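Long-range contact in varicella-zoster virus protease (Human herpesvirus 3, PDB 1VZV), which probably cleaves the scaffolding assembly protein inside the procapsid as a serine protease, active as a dimer, so that the herpesvirus capsid can mature: residues A53-G65 and I153-L167. Numbering follows the deposited sequence.
Sequences AIIEDIRGPFFLG and IEPFRVLSMESKARL
Phe62 turns the edge of its ring into the face of Phe156, a T-shaped pair with centroids 4.7 Å apart and planes at 86°. Phe62 CG lies anti to its own backbone N (chi1 -172°), and the ring reaches out from the sheet. Leu159 CD2 sits over one face, 3.7 Å from the Phe62 ring centroid, as a CH-pi contact. At the rim, Phe62 CE2 meets Leu167 CD1 at 3.4 Å and Ile153 CG2 at 3.5 Å. Tyr8 is a second edge-to-face partner.

The other branch of Leu167, CD2, lies 3.5 Å from Ile55 CG2. Ile55 CG1 stands between backbone N and carbonyl carbon (chi1 60°); CD1 reaches Ser163 OG at 3.6 Å and CG2 touches Arg166 NH1. Leu64 touches more loosely, CD1 to Ile153 CG2 and CD2 to Leu167 CB. In the loop before the helix, Val158 CG2 meets Arg59 CD at 4.1 Å and CG1 lies at the guanidinium edge; Arg59 NH2 salt-bridges Glu215. Lys164 NZ donates to Phe156 O over 3.1 Å, tying loop to helix.

The arrangement is a beta hairpin, strands 53-56 and 61-65, packed against helix 161-173 and the loop leading into it, part of the helical surround of the herpesvirus assemblin beta core.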
ATOM      1  N   ALA A  53     -23.046  10.944  14.403  1.00 25.00           N
ATOM      2  CA  ALA A  53     -23.490  10.568  15.755  1.00 25.00           C
ATOM      3  C   ALA A  53     -22.568   9.572  16.461  1.00 25.00           C
ATOM      4  O   ALA A  53     -22.003   8.684  15.832  1.00 25.00           O
ATOM      5  CB  ALA A  53     -24.905   9.997  15.716  1.00 25.00           C
ATOM      6  N   ILE A  54     -22.466   9.711  17.781  1.00 25.00           N
ATOM      7  CA  ILE A  54     -21.635   8.842  18.633  1.00 25.00           C
ATOM      8  C   ILE A  54     -22.427   8.540  19.917  1.00 25.00           C
ATOM      9  O   ILE A  54     -22.939   9.462  20.550  1.00 25.00           O
ATOM     10  CB  ILE A  54     -20.303   9.548  19.114  1.00 25.00           C
ATOM     11  CG1 ILE A  54     -19.633  10.336  17.985  1.00 25.00           C
ATOM     12  CG2 ILE A  54     -19.317   8.509  19.642  1.00 25.00           C
ATOM     13  CD1 ILE A  54     -18.302  10.954  18.374  1.00 25.00           C
ATOM     14  N   ILE A  55     -22.590   7.273  20.278  1.00 25.00           N
ATOM     15  CA  ILE A  55     -23.295   6.983  21.504  1.00 25.00           C
ATOM     16  C   ILE A  55     -22.333   6.286  22.386  1.00 25.00           C
ATOM     17  O   ILE A  55     -21.216   5.963  21.986  1.00 25.00           O
ATOM     18  CB  ILE A  55     -24.480   6.045  21.343  1.00 25.00           C
ATOM     19  CG1 ILE A  55     -24.033   4.701  20.771  1.00 25.00           C
ATOM     20  CG2 ILE A  55     -25.564   6.706  20.525  1.00 25.00           C
ATOM     21  CD1 ILE A  55     -24.971   3.564  21.126  1.00 25.00           C
ATOM     22  N   GLU A  56     -22.817   5.948  23.565  1.00 25.00           N
ATOM     23  CA  GLU A  56     -22.003   5.268  24.544  1.00 25.00           C
ATOM     24  C   GLU A  56     -22.575   3.887  24.745  1.00 25.00           C
ATOM     25  O   GLU A  56     -23.717   3.757  25.194  1.00 25.00           O
ATOM     26  CB  GLU A  56     -22.058   6.035  25.847  1.00 25.00           C
ATOM     27  CG  GLU A  56     -21.289   5.402  26.937  1.00 25.00           C
ATOM     28  CD  GLU A  56     -21.636   6.016  28.253  1.00 25.00           C
ATOM     29  OE1 GLU A  56     -21.788   7.267  28.313  1.00 25.00           O
ATOM     30  OE2 GLU A  56     -21.778   5.231  29.224  1.00 25.00           O
ATOM     31  N   ASP A  57     -21.814   2.876  24.335  1.00 25.00           N
ATOM     32  CA  ASP A  57     -22.222   1.478  24.463  1.00 25.00           C
ATOM     33  C   ASP A  57     -21.618   0.834  25.714  1.00 25.00           C
ATOM     34  O   ASP A  57     -20.613   1.308  26.259  1.00 25.00           O
ATOM     35  CB  ASP A  57     -21.831   0.684  23.207  1.00 25.00           C
ATOM     36  CG  ASP A  57     -22.015  -0.821  23.377  1.00 25.00           C
ATOM     37  OD1 ASP A  57     -23.029  -1.238  23.969  1.00 25.00           O
ATOM     38  OD2 ASP A  57     -21.147  -1.597  22.917  1.00 25.00           O
ATOM     39  N   ILE A  58     -22.268  -0.227  26.189  1.00 25.00           N
ATOM     40  CA  ILE A  58     -21.814  -0.973  27.356  1.00 25.00           C
ATOM     41  C   ILE A  58     -20.315  -1.301  27.160  1.00 25.00           C
ATOM     42  O   ILE A  58     -19.536  -1.282  28.111  1.00 25.00           O
ATOM     43  CB  ILE A  58     -22.685  -2.278  27.519  1.00 25.00           C
ATOM     44  CG1 ILE A  58     -23.272  -2.374  28.922  1.00 25.00           C
ATOM     45  CG2 ILE A  58     -21.869  -3.527  27.258  1.00 25.00           C
ATOM     46  CD1 ILE A  58     -22.237  -2.504  29.996  1.00 25.00           C
ATOM     47  N   ARG A  59     -19.940  -1.546  25.899  1.00 25.00           N
ATOM     48  CA  ARG A  59     -18.576  -1.889  25.502  1.00 25.00           C
ATOM     49  C   ARG A  59     -17.681  -0.712  25.155  1.00 25.00           C
ATOM     50  O   ARG A  59     -16.475  -0.837  25.249  1.00 25.00           O
ATOM     51  CB  ARG A  59     -18.588  -2.851  24.306  1.00 25.00           C
ATOM     52  CG  ARG A  59     -19.016  -4.293  24.596  1.00 25.00           C
ATOM     53  CD  ARG A  59     -18.728  -5.241  23.389  1.00 25.00           C
ATOM     54  NE  ARG A  59     -17.297  -5.386  23.086  1.00 25.00           N
ATOM     55  CZ  ARG A  59     -16.727  -6.446  22.513  1.00 25.00           C
ATOM     56  NH1 ARG A  59     -17.418  -7.538  22.175  1.00 25.00           N
ATOM     57  NH2 ARG A  59     -15.430  -6.420  22.304  1.00 25.00           N
ATOM     58  N   GLY A  60     -18.254   0.387  24.678  1.00 25.00           N
ATOM     59  CA  GLY A  60     -17.445   1.547  24.321  1.00 25.00           C
ATOM     60  C   GLY A  60     -18.129   2.580  23.436  1.00 25.00           C
ATOM     61  O   GLY A  60     -19.312   2.468  23.179  1.00 25.00           O
ATOM     62  N   PRO A  61     -17.437   3.639  23.007  1.00 25.00           N
ATOM     63  CA  PRO A  61     -18.112   4.611  22.153  1.00 25.00           C
ATOM     64  C   PRO A  61     -18.346   3.948  20.799  1.00 25.00           C
ATOM     65  O   PRO A  61     -17.409   3.351  20.249  1.00 25.00           O
ATOM     66  CB  PRO A  61     -17.061   5.718  22.005  1.00 25.00           C
ATOM     67  CG  PRO A  61     -16.203   5.566  23.188  1.00 25.00           C
ATOM     68  CD  PRO A  61     -16.076   4.088  23.316  1.00 25.00           C
ATOM     69  N   PHE A  62     -19.570   4.053  20.267  1.00 25.00           N
ATOM     70  CA  PHE A  62     -19.927   3.491  18.953  1.00 25.00           C
ATOM     71  C   PHE A  62     -20.371   4.654  18.075  1.00 25.00           C
ATOM     72  O   PHE A  62     -21.208   5.448  18.494  1.00 25.00           O
ATOM     73  CB  PHE A  62     -21.053   2.468  19.082  1.00 25.00           C
ATOM     74  CG  PHE A  62     -21.327   1.714  17.817  1.00 25.00           C
ATOM     75  CD1 PHE A  62     -20.582   0.592  17.488  1.00 25.00           C
ATOM     76  CD2 PHE A  62     -22.300   2.146  16.931  1.00 25.00           C
ATOM     77  CE1 PHE A  62     -20.802  -0.085  16.290  1.00 25.00           C
ATOM     78  CE2 PHE A  62     -22.523   1.475  15.736  1.00 25.00           C
ATOM     79  CZ  PHE A  62     -21.773   0.363  15.415  1.00 25.00           C
ATOM     80  N   PHE A  63     -19.823   4.764  16.870  1.00 25.00           N
ATOM     81  CA  PHE A  63     -20.164   5.886  16.011  1.00 25.00           C
ATOM     82  C   PHE A  63     -20.662   5.519  14.660  1.00 25.00           C
ATOM     83  O   PHE A  63     -20.452   4.422  14.182  1.00 25.00           O
ATOM     84  CB  PHE A  63     -18.962   6.815  15.818  1.00 25.00           C
ATOM     85  CG  PHE A  63     -18.074   6.473  14.616  1.00 25.00           C
ATOM     86  CD1 PHE A  63     -17.308   5.312  14.587  1.00 25.00           C
ATOM     87  CD2 PHE A  63     -17.966   7.349  13.551  1.00 25.00           C
ATOM     88  CE1 PHE A  63     -16.459   5.044  13.530  1.00 25.00           C
ATOM     89  CE2 PHE A  63     -17.120   7.076  12.499  1.00 25.00           C
ATOM     90  CZ  PHE A  63     -16.369   5.926  12.490  1.00 25.00           C
ATOM     91  N   LEU A  64     -21.237   6.506  14.006  1.00 25.00           N
ATOM     92  CA  LEU A  64     -21.759   6.352  12.663  1.00 25.00           C
ATOM     93  C   LEU A  64     -21.302   7.627  11.955  1.00 25.00           C
ATOM     94  O   LEU A  64     -21.231   8.696  12.562  1.00 25.00           O
ATOM     95  CB  LEU A  64     -23.289   6.227  12.708  1.00 25.00           C
ATOM     96  CG  LEU A  64     -24.080   6.028  11.413  1.00 25.00           C
ATOM     97  CD1 LEU A  64     -23.549   4.862  10.625  1.00 25.00           C
ATOM     98  CD2 LEU A  64     -25.525   5.784  11.768  1.00 25.00           C
ATOM     99  N   GLY A  65     -20.910   7.523  10.707  1.00 25.00           N
ATOM    100  CA  GLY A  65     -20.468   8.721  10.052  1.00 25.00           C
ATOM    101  C   GLY A  65     -20.807   8.641   8.596  1.00 25.00           C
ATOM    102  O   GLY A  65     -21.211   7.582   8.093  1.00 25.00           O
ATOM    103  N   ILE A 153     -24.265  -0.527  10.540  1.00 25.00           N
ATOM    104  CA  ILE A 153     -24.382  -1.061  11.881  1.00 25.00           C
ATOM    105  C   ILE A 153     -25.051  -2.412  11.954  1.00 25.00           C
ATOM    106  O   ILE A 153     -25.032  -3.052  12.999  1.00 25.00           O
ATOM    107  CB  ILE A 153     -25.189  -0.125  12.789  1.00 25.00           C
ATOM    108  CG1 ILE A 153     -26.621   0.008  12.272  1.00 25.00           C
ATOM    109  CG2 ILE A 153     -24.519   1.236  12.874  1.00 25.00           C
ATOM    110  CD1 ILE A 153     -27.498   0.806  13.200  1.00 25.00           C
ATOM    111  N   GLU A 154     -25.645  -2.856  10.865  1.00 25.00           N
ATOM    112  CA  GLU A 154     -26.319  -4.133  10.896  1.00 25.00           C
ATOM    113  C   GLU A 154     -25.517  -5.368  11.352  1.00 25.00           C
ATOM    114  O   GLU A 154     -26.085  -6.240  12.029  1.00 25.00           O
ATOM    115  CB  GLU A 154     -26.972  -4.405   9.568  1.00 25.00           C
ATOM    116  CG  GLU A 154     -27.793  -5.627   9.627  1.00 25.00           C
ATOM    117  CD  GLU A 154     -27.904  -6.297   8.296  1.00 25.00           C
ATOM    118  OE1 GLU A 154     -26.841  -6.710   7.769  1.00 25.00           O
ATOM    119  OE2 GLU A 154     -29.049  -6.420   7.792  1.00 25.00           O
ATOM    120  N   PRO A 155     -24.208  -5.480  10.969  1.00 25.00           N
ATOM    121  CA  PRO A 155     -23.302  -6.597  11.319  1.00 25.00           C
ATOM    122  C   PRO A 155     -22.642  -6.706  12.691  1.00 25.00           C
ATOM    123  O   PRO A 155     -21.939  -7.684  12.933  1.00 25.00           O
ATOM    124  CB  PRO A 155     -22.234  -6.522  10.233  1.00 25.00           C
ATOM    125  CG  PRO A 155     -22.149  -5.077   9.950  1.00 25.00           C
ATOM    126  CD  PRO A 155     -23.601  -4.680   9.881  1.00 25.00           C
ATOM    127  N   PHE A 156     -22.781  -5.704  13.552  1.00 25.00           N
ATOM    128  CA  PHE A 156     -22.193  -5.768  14.893  1.00 25.00           C
ATOM    129  C   PHE A 156     -23.100  -6.644  15.742  1.00 25.00           C
ATOM    130  O   PHE A 156     -24.065  -6.146  16.299  1.00 25.00           O
ATOM    131  CB  PHE A 156     -22.116  -4.372  15.488  1.00 25.00           C
ATOM    132  CG  PHE A 156     -21.177  -3.470  14.756  1.00 25.00           C
ATOM    133  CD1 PHE A 156     -19.827  -3.458  15.068  1.00 25.00           C
ATOM    134  CD2 PHE A 156     -21.622  -2.701  13.690  1.00 25.00           C
ATOM    135  CE1 PHE A 156     -18.946  -2.717  14.333  1.00 25.00           C
ATOM    136  CE2 PHE A 156     -20.735  -1.953  12.949  1.00 25.00           C
ATOM    137  CZ  PHE A 156     -19.396  -1.965  13.271  1.00 25.00           C
ATOM    138  N   ARG A 157     -22.775  -7.934  15.869  1.00 25.00           N
ATOM    139  CA  ARG A 157     -23.609  -8.900  16.603  1.00 25.00           C
ATOM    140  C   ARG A 157     -23.894  -8.680  18.071  1.00 25.00           C
ATOM    141  O   ARG A 157     -24.833  -9.257  18.611  1.00 25.00           O
ATOM    142  CB  ARG A 157     -23.082 -10.315  16.411  1.00 25.00           C
ATOM    143  CG  ARG A 157     -22.945 -10.766  14.941  1.00 25.00           C
ATOM    144  CD  ARG A 157     -22.868 -12.299  14.872  1.00 25.00           C
ATOM    145  NE  ARG A 157     -22.223 -12.824  13.663  1.00 25.00           N
ATOM    146  CZ  ARG A 157     -22.115 -14.126  13.378  1.00 25.00           C
ATOM    147  NH1 ARG A 157     -22.628 -15.034  14.210  1.00 25.00           N
ATOM    148  NH2 ARG A 157     -21.506 -14.527  12.264  1.00 25.00           N
ATOM    149  N   VAL A 158     -23.048  -7.890  18.720  1.00 25.00           N
ATOM    150  CA  VAL A 158     -23.198  -7.571  20.149  1.00 25.00           C
ATOM    151  C   VAL A 158     -24.001  -6.276  20.418  1.00 25.00           C
ATOM    152  O   VAL A 158     -24.716  -6.168  21.420  1.00 25.00           O
ATOM    153  CB  VAL A 158     -21.808  -7.464  20.873  1.00 25.00           C
ATOM    154  CG1 VAL A 158     -21.115  -8.826  20.909  1.00 25.00           C
ATOM    155  CG2 VAL A 158     -20.914  -6.423  20.162  1.00 25.00           C
ATOM    156  N   LEU A 159     -23.877  -5.305  19.521  1.00 25.00           N
ATOM    157  CA  LEU A 159     -24.563  -4.035  19.660  1.00 25.00           C
ATOM    158  C   LEU A 159     -26.068  -4.256  19.808  1.00 25.00           C
ATOM    159  O   LEU A 159     -26.719  -4.807  18.937  1.00 25.00           O
ATOM    160  CB  LEU A 159     -24.251  -3.149  18.454  1.00 25.00           C
ATOM    161  CG  LEU A 159     -24.730  -1.710  18.579  1.00 25.00           C
ATOM    162  CD1 LEU A 159     -23.946  -1.042  19.693  1.00 25.00           C
ATOM    163  CD2 LEU A 159     -24.597  -0.959  17.263  1.00 25.00           C
ATOM    164  N   SER A 160     -26.601  -3.826  20.936  1.00 25.00           N
ATOM    165  CA  SER A 160     -28.017  -3.958  21.259  1.00 25.00           C
ATOM    166  C   SER A 160     -28.928  -3.328  20.224  1.00 25.00           C
ATOM    167  O   SER A 160     -28.596  -2.290  19.644  1.00 25.00           O
ATOM    168  CB  SER A 160     -28.293  -3.259  22.585  1.00 25.00           C
ATOM    169  OG  SER A 160     -27.983  -1.878  22.486  1.00 25.00           O
ATOM    170  N   MET A 161     -30.108  -3.917  20.042  1.00 25.00           N
ATOM    171  CA  MET A 161     -31.078  -3.369  19.099  1.00 25.00           C
ATOM    172  C   MET A 161     -31.487  -1.986  19.626  1.00 25.00           C
ATOM    173  O   MET A 161     -31.746  -1.074  18.844  1.00 25.00           O
ATOM    174  CB  MET A 161     -32.299  -4.286  18.990  1.00 25.00           C
ATOM    175  CG  MET A 161     -33.319  -3.904  17.904  1.00 25.00           C
ATOM    176  SD  MET A 161     -32.765  -4.109  16.182  1.00 25.00           S
ATOM    177  CE  MET A 161     -33.535  -2.621  15.434  1.00 25.00           C
ATOM    178  N   GLU A 162     -31.463  -1.837  20.955  1.00 25.00           N
ATOM    179  CA  GLU A 162     -31.799  -0.591  21.646  1.00 25.00           C
ATOM    180  C   GLU A 162     -30.825   0.539  21.247  1.00 25.00           C
ATOM    181  O   GLU A 162     -31.233   1.711  21.119  1.00 25.00           O
ATOM    182  CB  GLU A 162     -31.746  -0.838  23.158  1.00 25.00           C
ATOM    183  CG  GLU A 162     -32.473   0.218  24.019  1.00 25.00           C
ATOM    184  CD  GLU A 162     -32.221   0.066  25.534  1.00 25.00           C
ATOM    185  OE1 GLU A 162     -31.032   0.183  25.954  1.00 25.00           O
ATOM    186  OE2 GLU A 162     -33.216  -0.146  26.291  1.00 25.00           O
ATOM    187  N   SER A 163     -29.549   0.153  21.063  1.00 25.00           N
ATOM    188  CA  SER A 163     -28.422   1.030  20.641  1.00 25.00           C
ATOM    189  C   SER A 163     -28.493   1.292  19.134  1.00 25.00           C
ATOM    190  O   SER A 163     -28.359   2.423  18.667  1.00 25.00           O
ATOM    191  CB  SER A 163     -27.051   0.363  20.918  1.00 25.00           C
ATOM    192  OG  SER A 163     -26.549   0.568  22.229  1.00 25.00           O
ATOM    193  N   LYS A 164     -28.644   0.217  18.373  1.00 25.00           N
ATOM    194  CA  LYS A 164     -28.726   0.325  16.942  1.00 25.00           C
ATOM    195  C   LYS A 164     -29.831   1.308  16.643  1.00 25.00           C
ATOM    196  O   LYS A 164     -29.637   2.260  15.907  1.00 25.00           O
ATOM    197  CB  LYS A 164     -29.004  -1.045  16.333  1.00 25.00           C
ATOM    198  CG  LYS A 164     -27.830  -1.989  16.497  1.00 25.00           C
ATOM    199  CD  LYS A 164     -27.915  -3.181  15.584  1.00 25.00           C
ATOM    200  CE  LYS A 164     -26.728  -4.095  15.785  1.00 25.00           C
ATOM    201  NZ  LYS A 164     -26.889  -5.432  15.131  1.00 25.00           N
ATOM    202  N   ALA A 165     -30.934   1.161  17.363  1.00 25.00           N
ATOM    203  CA  ALA A 165     -32.113   2.015  17.202  1.00 25.00           C
ATOM    204  C   ALA A 165     -31.809   3.480  17.384  1.00 25.00           C
ATOM    205  O   ALA A 165     -32.188   4.319  16.560  1.00 25.00           O
ATOM    206  CB  ALA A 165     -33.186   1.609  18.205  1.00 25.00           C
ATOM    207  N   ARG A 166     -31.166   3.767  18.513  1.00 25.00           N
ATOM    208  CA  ARG A 166     -30.804   5.115  18.916  1.00 25.00           C
ATOM    209  C   ARG A 166     -29.990   5.860  17.874  1.00 25.00           C
ATOM    210  O   ARG A 166     -30.289   7.013  17.598  1.00 25.00           O
ATOM    211  CB  ARG A 166     -30.083   5.063  20.262  1.00 25.00           C
ATOM    212  CG  ARG A 166     -29.649   6.400  20.784  1.00 25.00           C
ATOM    213  CD  ARG A 166     -30.831   7.332  21.074  1.00 25.00           C
ATOM    214  NE  ARG A 166     -30.502   8.765  20.975  1.00 25.00           N
ATOM    215  CZ  ARG A 166     -29.347   9.334  21.347  1.00 25.00           C
ATOM    216  NH1 ARG A 166     -28.344   8.611  21.857  1.00 25.00           N
ATOM    217  NH2 ARG A 166     -29.187  10.648  21.199  1.00 25.00           N
ATOM    218  N   LEU A 167     -28.999   5.205  17.273  1.00 25.00           N
ATOM    219  CA  LEU A 167     -28.170   5.844  16.258  1.00 25.00           C
ATOM    220  C   LEU A 167     -29.029   6.194  15.062  1.00 25.00           C
ATOM    221  O   LEU A 167     -29.025   7.319  14.573  1.00 25.00           O
ATOM    222  CB  LEU A 167     -27.088   4.897  15.773  1.00 25.00           C
ATOM    223  CG  LEU A 167     -26.207   4.187  16.780  1.00 25.00           C
ATOM    224  CD1 LEU A 167     -25.439   3.118  16.076  1.00 25.00           C
ATOM    225  CD2 LEU A 167     -25.261   5.155  17.382  1.00 25.00           C
TER